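Variable region-containing chitin-binding protein 3 (Branchiostoma floridae, PDB 1XT5) probably binds chitin and may hydrolyse it, the piece here being the first, immunoglobulin V-type domain of this amphioxus innate immune receptor. Local coordinates at residues Cys26-Ala31 and Ala90-Arg95; Val38-Lys43 and Trp108-Gln113. All coordinates share one frame; numbering follows the deposited sequence.

Contact 1: residues Cys26-Ala31 and Ala90-Arg95; sequences CSYQLA and AAPTLR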
loop_
_atom_site.group_PDB
_atom_site.type_symbol
_atom_site.label_atom_id
_atom_site.label_comp_id
_atom_site.label_asym_id
_atom_site.label_seq_id
_atom_site.Cartn_x
_atom_site.Cartn_y
_atom_site.Cartn_z
ATOM N N CYS A 26 -6.682 -0.993 -2.796
ATOM C CA CYS A 26 -6.014 0.162 -3.334
ATOM C C CYS A 26 -5.790 -0.038 -4.837
ATOM O O CYS A 26 -5.455 -1.147 -5.247
ATOM C CB CYS A 26 -4.674 0.366 -2.647
ATOM S SG CYS A 26 -3.824 1.877 -3.230
ATOM N N SER A 27 -5.983 1.026 -5.600
ATOM C CA SER A 27 -5.703 1.017 -7.013
ATOM C C SER A 27 -4.927 2.307 -7.368
ATOM O O SER A 27 -4.911 3.262 -6.601
ATOM C CB SER A 27 -6.950 0.950 -7.881
ATOM O OG SER A 27 -7.711 2.159 -7.788
ATOM N N TYR A 28 -4.313 2.345 -8.549
ATOM C CA TYR A 28 -3.712 3.593 -8.994
ATOM C C TYR A 28 -3.697 3.624 -10.515
ATOM O O TYR A 28 -3.715 2.579 -11.194
ATOM C CB TYR A 28 -2.281 3.813 -8.413
ATOM C CG TYR A 28 -1.242 2.933 -9.064
ATOM C CD1 TYR A 28 -0.531 3.364 -10.178
ATOM C CD2 TYR A 28 -0.958 1.653 -8.596
ATOM C CE1 TYR A 28 0.392 2.599 -10.795
ATOM C CE2 TYR A 28 -0.011 0.851 -9.243
ATOM C CZ TYR A 28 0.662 1.332 -10.334
ATOM O OH TYR A 28 1.565 0.529 -10.986
ATOM N N GLN A 29 -3.531 4.859 -11.013
ATOM C CA GLN A 29 -3.252 5.144 -12.390
ATOM C C GLN A 29 -2.091 6.125 -12.444
ATOM O O GLN A 29 -2.061 7.059 -11.688
ATOM C CB GLN A 29 -4.430 5.714 -13.132
ATOM C CG GLN A 29 -5.475 4.613 -13.347
ATOM C CD GLN A 29 -5.048 3.574 -14.369
ATOM O OE1 GLN A 29 -5.092 2.369 -14.093
ATOM N NE2 GLN A 29 -4.601 3.943 -15.588
ATOM N N LEU A 30 -1.161 5.867 -13.349
ATOM C CA LEU A 30 -0.018 6.755 -13.552
ATOM C C LEU A 30 -0.051 7.210 -14.958
ATOM O O LEU A 30 0.314 6.416 -15.839
ATOM C CB LEU A 30 1.289 6.060 -13.149
ATOM C CG LEU A 30 2.553 6.841 -13.416
ATOM C CD1 LEU A 30 2.503 8.237 -12.773
ATOM C CD2 LEU A 30 3.770 6.104 -12.928
ATOM N N ALA A 31 -0.480 8.426 -15.177
ATOM C CA ALA A 31 -0.591 8.966 -16.519
ATOM C C ALA A 31 0.797 9.347 -17.026
ATOM O O ALA A 31 1.583 9.969 -16.286
ATOM C CB ALA A 31 -1.445 10.194 -16.535
ATOM N N ALA A 90 0.527 -3.804 -9.285
ATOM C CA ALA A 90 -0.202 -2.909 -10.174
ATOM C C ALA A 90 -1.593 -2.599 -9.641
ATOM O O ALA A 90 -2.222 -1.646 -10.174
ATOM C CB ALA A 90 -0.338 -3.504 -11.578
ATOM N N ALA A 91 -2.084 -3.294 -8.649
ATOM C CA ALA A 91 -3.426 -3.118 -8.056
ATOM C C ALA A 91 -3.245 -3.442 -6.573
ATOM O O ALA A 91 -3.623 -4.511 -6.089
ATOM C CB ALA A 91 -4.435 -4.034 -8.726
ATOM N N PRO A 92 -2.523 -2.571 -5.838
ATOM C CA PRO A 92 -1.813 -2.960 -4.626
ATOM C C PRO A 92 -2.622 -3.037 -3.345
ATOM O O PRO A 92 -2.148 -2.654 -2.253
ATOM C CB PRO A 92 -0.703 -1.897 -4.548
ATOM C CG PRO A 92 -1.368 -0.664 -5.127
ATOM C CD PRO A 92 -2.143 -1.213 -6.290
ATOM N N THR A 93 -3.775 -3.684 -3.388
ATOM C CA THR A 93 -4.497 -4.075 -2.200
ATOM C C THR A 93 -3.600 -4.823 -1.244
ATOM O O THR A 93 -2.867 -5.743 -1.641
ATOM C CB THR A 93 -5.669 -4.967 -2.626
ATOM O OG1 THR A 93 -6.510 -4.161 -3.422
ATOM C CG2 THR A 93 -6.388 -5.626 -1.468
ATOM N N LEU A 94 -3.669 -4.416 0.029
ATOM C CA LEU A 94 -2.921 -5.031 1.112
ATOM C C LEU A 94 -3.757 -6.126 1.781
ATOM O O LEU A 94 -4.917 -5.899 2.094
ATOM C CB LEU A 94 -2.628 -3.961 2.157
ATOM C CG LEU A 94 -1.892 -4.432 3.430
ATOM C CD1 LEU A 94 -0.468 -4.835 3.108
ATOM C CD2 LEU A 94 -1.913 -3.324 4.468
ATOM N N ARG A 95 -3.136 -7.272 2.014
ATOM C CA ARG A 95 -3.711 -8.360 2.818
ATOM C C ARG A 95 -2.924 -8.431 4.121
ATOM O O ARG A 95 -1.690 -8.514 4.109
ATOM C CB ARG A 95 -3.603 -9.683 2.063
ATOM C CG ARG A 95 -4.218 -10.865 2.797
ATOM C CD ARG A 95 -4.198 -12.108 1.940
ATOM N NE ARG A 95 -4.714 -13.356 2.438
ATOM C CZ ARG A 95 -3.950 -14.254 3.049
ATOM N NH1 ARG A 95 -2.653 -14.095 3.321
ATOM N NH2 ARG A 95 -4.563 -15.371 3.451
HETATM O O HOH W 1 -4.654 -0.323 -9.896
HETATM O O HOH W 2 -2.186 0.366 -12.069
#
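C26-Y28 run nearly antiparallel to A90-T93, the two directions 157° apart, with C26 nearest T93 and S27 nearest A91. In place of a backbone pair, the amide of C26 gives its hydrogen to the hydroxyl of T93, N to OG1 3.2 Å at 156°. OG1 stands beside T93's own backbone N and anti to its carbonyl carbon (chi1 -63°), which turns it toward C26. Next to it P92, the centre of an inverse gamma turn closed by T93 N and A91 O at 2.8 Å, pushes its ring against strand 22-31. CG of P92 meets SG of C26 at 4.0 Å, while CD comes in the plane of the Y28 ring, at its edge, 3.9 Å from CD2. Y28 and P92 cross at about a right angle. Beyond the turn two waters fill in: one accepts from Y28 N and lies 2.8 Å from A90 O, the other lies over one face of the Y28 ring between Y28 O and A90 O. L94 then takes up regular pairing with L24, in the sheet of the V-type domain that holds C26. P92 N has no hydrogen to offer C26 O, 3.3 Å away, so strand pairing lapses here, and the T93 hydroxyl and the two waters supply the polar links between the two segments.

Contact 2: residues Val38-Lys43 and Trp108-Gln113; sequences VISWLK and WCQVAQ. With SO4 (sulfate ion), chain B.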
loop_
_atom_site.group_PDB
_atom_site.type_symbol
_atom_site.label_atom_id
_atom_site.label_comp_id
_atom_site.label_asym_id
_atom_site.label_seq_id
_atom_site.Cartn_x
_atom_site.Cartn_y
_atom_site.Cartn_z
ATOM N N VAL A 38 6.756 2.671 -7.100
ATOM C CA VAL A 38 7.021 2.021 -5.838
ATOM C C VAL A 38 5.839 2.205 -4.905
ATOM O O VAL A 38 5.303 3.317 -4.771
ATOM C CB VAL A 38 8.359 2.472 -5.247
ATOM C CG1 VAL A 38 8.530 3.957 -5.143
ATOM C CG2 VAL A 38 8.555 1.788 -3.891
ATOM N N ILE A 39 5.417 1.076 -4.339
ATOM C CA ILE A 39 4.242 1.004 -3.478
ATOM C C ILE A 39 4.688 0.946 -2.054
ATOM O O ILE A 39 5.553 0.120 -1.700
ATOM C CB ILE A 39 3.433 -0.303 -3.798
ATOM C CG1 ILE A 39 2.782 -0.258 -5.170
ATOM C CG2 ILE A 39 2.432 -0.648 -2.710
ATOM C CD1 ILE A 39 3.553 0.014 -6.423
ATOM N N SER A 40 4.103 1.774 -1.196
ATOM C CA SER A 40 4.318 1.723 0.229
ATOM C C SER A 40 2.973 1.699 0.949
ATOM O O SER A 40 2.081 2.469 0.616
ATOM C CB SER A 40 5.081 2.962 0.709
ATOM O OG SER A 40 6.308 3.121 0.049
ATOM N N TRP A 41 2.835 0.806 1.909
ATOM C CA TRP A 41 1.733 0.862 2.883
ATOM C C TRP A 41 2.360 1.299 4.184
ATOM O O TRP A 41 3.355 0.726 4.656
ATOM C CB TRP A 41 1.053 -0.482 3.012
ATOM C CG TRP A 41 0.083 -0.813 1.940
ATOM C CD1 TRP A 41 0.291 -1.512 0.784
ATOM C CD2 TRP A 41 -1.321 -0.413 1.921
ATOM N NE1 TRP A 41 -0.870 -1.574 0.056
ATOM C CE2 TRP A 41 -1.862 -0.944 0.735
ATOM C CE3 TRP A 41 -2.132 0.297 2.816
ATOM C CZ2 TRP A 41 -3.222 -0.774 0.424
ATOM C CZ3 TRP A 41 -3.461 0.463 2.502
ATOM C CH2 TRP A 41 -4.010 -0.079 1.325
ATOM N N LEU A 42 1.782 2.353 4.770
ATOM C CA LEU A 42 2.331 3.081 5.881
ATOM C C LEU A 42 1.228 3.239 6.930
ATOM O O LEU A 42 0.164 3.761 6.575
ATOM C CB LEU A 42 2.823 4.446 5.417
ATOM C CG LEU A 42 3.869 4.430 4.301
ATOM C CD1 LEU A 42 4.029 5.798 3.657
ATOM C CD2 LEU A 42 5.188 3.879 4.764
ATOM N N LYS A 43 1.464 2.853 8.172
ATOM C CA LYS A 43 0.412 2.947 9.200
ATOM C C LYS A 43 0.676 4.132 10.082
ATOM O O LYS A 43 1.744 4.245 10.689
ATOM C CB LYS A 43 0.383 1.676 10.059
ATOM C CG LYS A 43 -0.793 1.684 11.042
ATOM C CD LYS A 43 -0.677 0.473 11.969
ATOM C CE LYS A 43 -1.883 0.359 12.837
ATOM N NZ LYS A 43 -1.959 1.368 13.869
ATOM N N TRP A 108 -2.078 3.954 4.969
ATOM C CA TRP A 108 -1.921 4.741 3.760
ATOM C C TRP A 108 -1.367 3.864 2.653
ATOM O O TRP A 108 -0.310 3.262 2.805
ATOM C CB TRP A 108 -0.936 5.898 4.022
ATOM C CG TRP A 108 -1.508 6.882 4.981
ATOM C CD1 TRP A 108 -1.439 6.825 6.358
ATOM C CD2 TRP A 108 -2.270 8.040 4.656
ATOM N NE1 TRP A 108 -2.116 7.877 6.901
ATOM C CE2 TRP A 108 -2.634 8.638 5.901
ATOM C CE3 TRP A 108 -2.697 8.625 3.507
ATOM C CZ2 TRP A 108 -3.389 9.796 5.947
ATOM C CZ3 TRP A 108 -3.443 9.770 3.548
ATOM C CH2 TRP A 108 -3.790 10.360 4.776
ATOM N N CYS A 109 -2.094 3.857 1.519
ATOM C CA CYS A 109 -1.608 3.283 0.271
ATOM C C CYS A 109 -0.968 4.440 -0.504
ATOM O O CYS A 109 -1.664 5.340 -0.942
ATOM C CB CYS A 109 -2.768 2.689 -0.497
ATOM S SG CYS A 109 -2.171 1.928 -2.033
ATOM N N GLN A 110 0.341 4.401 -0.611
ATOM C CA GLN A 110 1.127 5.416 -1.287
ATOM C C GLN A 110 1.752 4.771 -2.519
ATOM O O GLN A 110 2.380 3.717 -2.429
ATOM C CB GLN A 110 2.202 5.960 -0.363
ATOM C CG GLN A 110 3.083 7.002 -1.035
ATOM C CD GLN A 110 4.087 7.508 -0.053
ATOM O OE1 GLN A 110 3.790 8.339 0.785
ATOM N NE2 GLN A 110 5.264 6.937 -0.072
ATOM N N VAL A 111 1.624 5.429 -3.667
ATOM C CA VAL A 111 2.239 4.961 -4.893
ATOM C C VAL A 111 3.018 6.155 -5.470
ATOM O O VAL A 111 2.482 7.273 -5.565
ATOM C CB VAL A 111 1.227 4.395 -5.889
ATOM C CG1 VAL A 111 1.947 3.769 -7.091
ATOM C CG2 VAL A 111 0.307 3.375 -5.251
ATOM N N ALA A 112 4.278 5.932 -5.827
ATOM C CA ALA A 112 5.133 7.035 -6.226
ATOM C C ALA A 112 6.076 6.593 -7.339
ATOM O O ALA A 112 6.516 5.442 -7.376
ATOM C CB ALA A 112 5.997 7.514 -5.054
ATOM N N GLN A 113 6.424 7.538 -8.191
ATOM C CA GLN A 113 7.562 7.346 -9.052
ATOM C C GLN A 113 8.803 6.985 -8.229
ATOM O O GLN A 113 8.935 7.459 -7.100
ATOM C CB GLN A 113 7.883 8.597 -9.824
ATOM C CG GLN A 113 6.780 9.032 -10.744
ATOM C CD GLN A 113 7.151 10.338 -11.430
ATOM O OE1 GLN A 113 7.420 11.337 -10.769
ATOM N NE2 GLN A 113 7.198 10.318 -12.745
HETATM S S SO4 B . 7.947 13.881 -15.130
HETATM O O1 SO4 B . 9.337 14.086 -15.740
HETATM O O2 SO4 B . 7.873 12.503 -14.624
HETATM O O3 SO4 B . 6.917 14.149 -16.041
HETATM O O4 SO4 B . 7.851 14.806 -14.007
HETATM O O HOH W 3 5.879 4.675 -2.191
#
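Six backbone hydrogen bonds join V38-L42 to W108-A112, two in each of the hydrogen-bonded pairs V38-A112, S40-Q110 and L42-W108. The straightest is from W108 N to L42 O, 2.8 Å at 175°; S40 N to Q110 O follows at 173°. Between them, W41 CA approaches W108 O to 3.2 Å as a CA-H...O contact. On the face carrying S40 and Q110, one water joins V38 O, S40 OG and Q110 NE2, the last donating a hydrogen to the water over 3.2 Å. At the end of the segment, Q113 NE2 donates to O2 of a sulfate, probably from the crystallisation liquor, 3.0 Å away, and also hydrogen-bonds D33 OD2. These strands are neighbours in one sheet of the immunoglobulin sandwich, and W41 packed on disulfide-bonded C109 is the family's core signature. CB of C109 sits over one face of the W41 indole, offset toward the rim, 3.6 Å from the centroid of the six-membered ring; the sulfur lies obliquely to the same ring. SG is anti to the backbone N of C109 (chi1 -178°), which carries it on toward C26, while W41 NE1 hydrogen-bonds P92 O. Farther along this buried face I39 and V111 lie side by side, CD1 to CG1 4.1 Å. On the other face, the W108 indole turns its edge to L42 O and its NE1 hydrogen-bonds G44 O; L42 CD1 rests 3.8 Å from Q110 OE1.

Overall arrangement
Contacts 1 and 2 belong to the two facing sheets of the V-type sandwich, their centres about 9 Å apart, and their segments alternate along the chain. The disulfide spans the core between them, C26 SG to C109 SG 2.0 Å. Beside it W41 of contact 2 reaches across: its NE1 probably donates to P92 O at 2.9 Å, so the turn that interrupts pairing in contact 1 receives a polar link from the opposite sheet. The same indole packs on both C26 and L94, with L94 CB 3.4 Å from W41 CE2. I39 also touches P92, and V111 touches Y28. The sulfate sits at the Q113 end of contact 2, hydrogen-bonded also by S3, R117 and Q2.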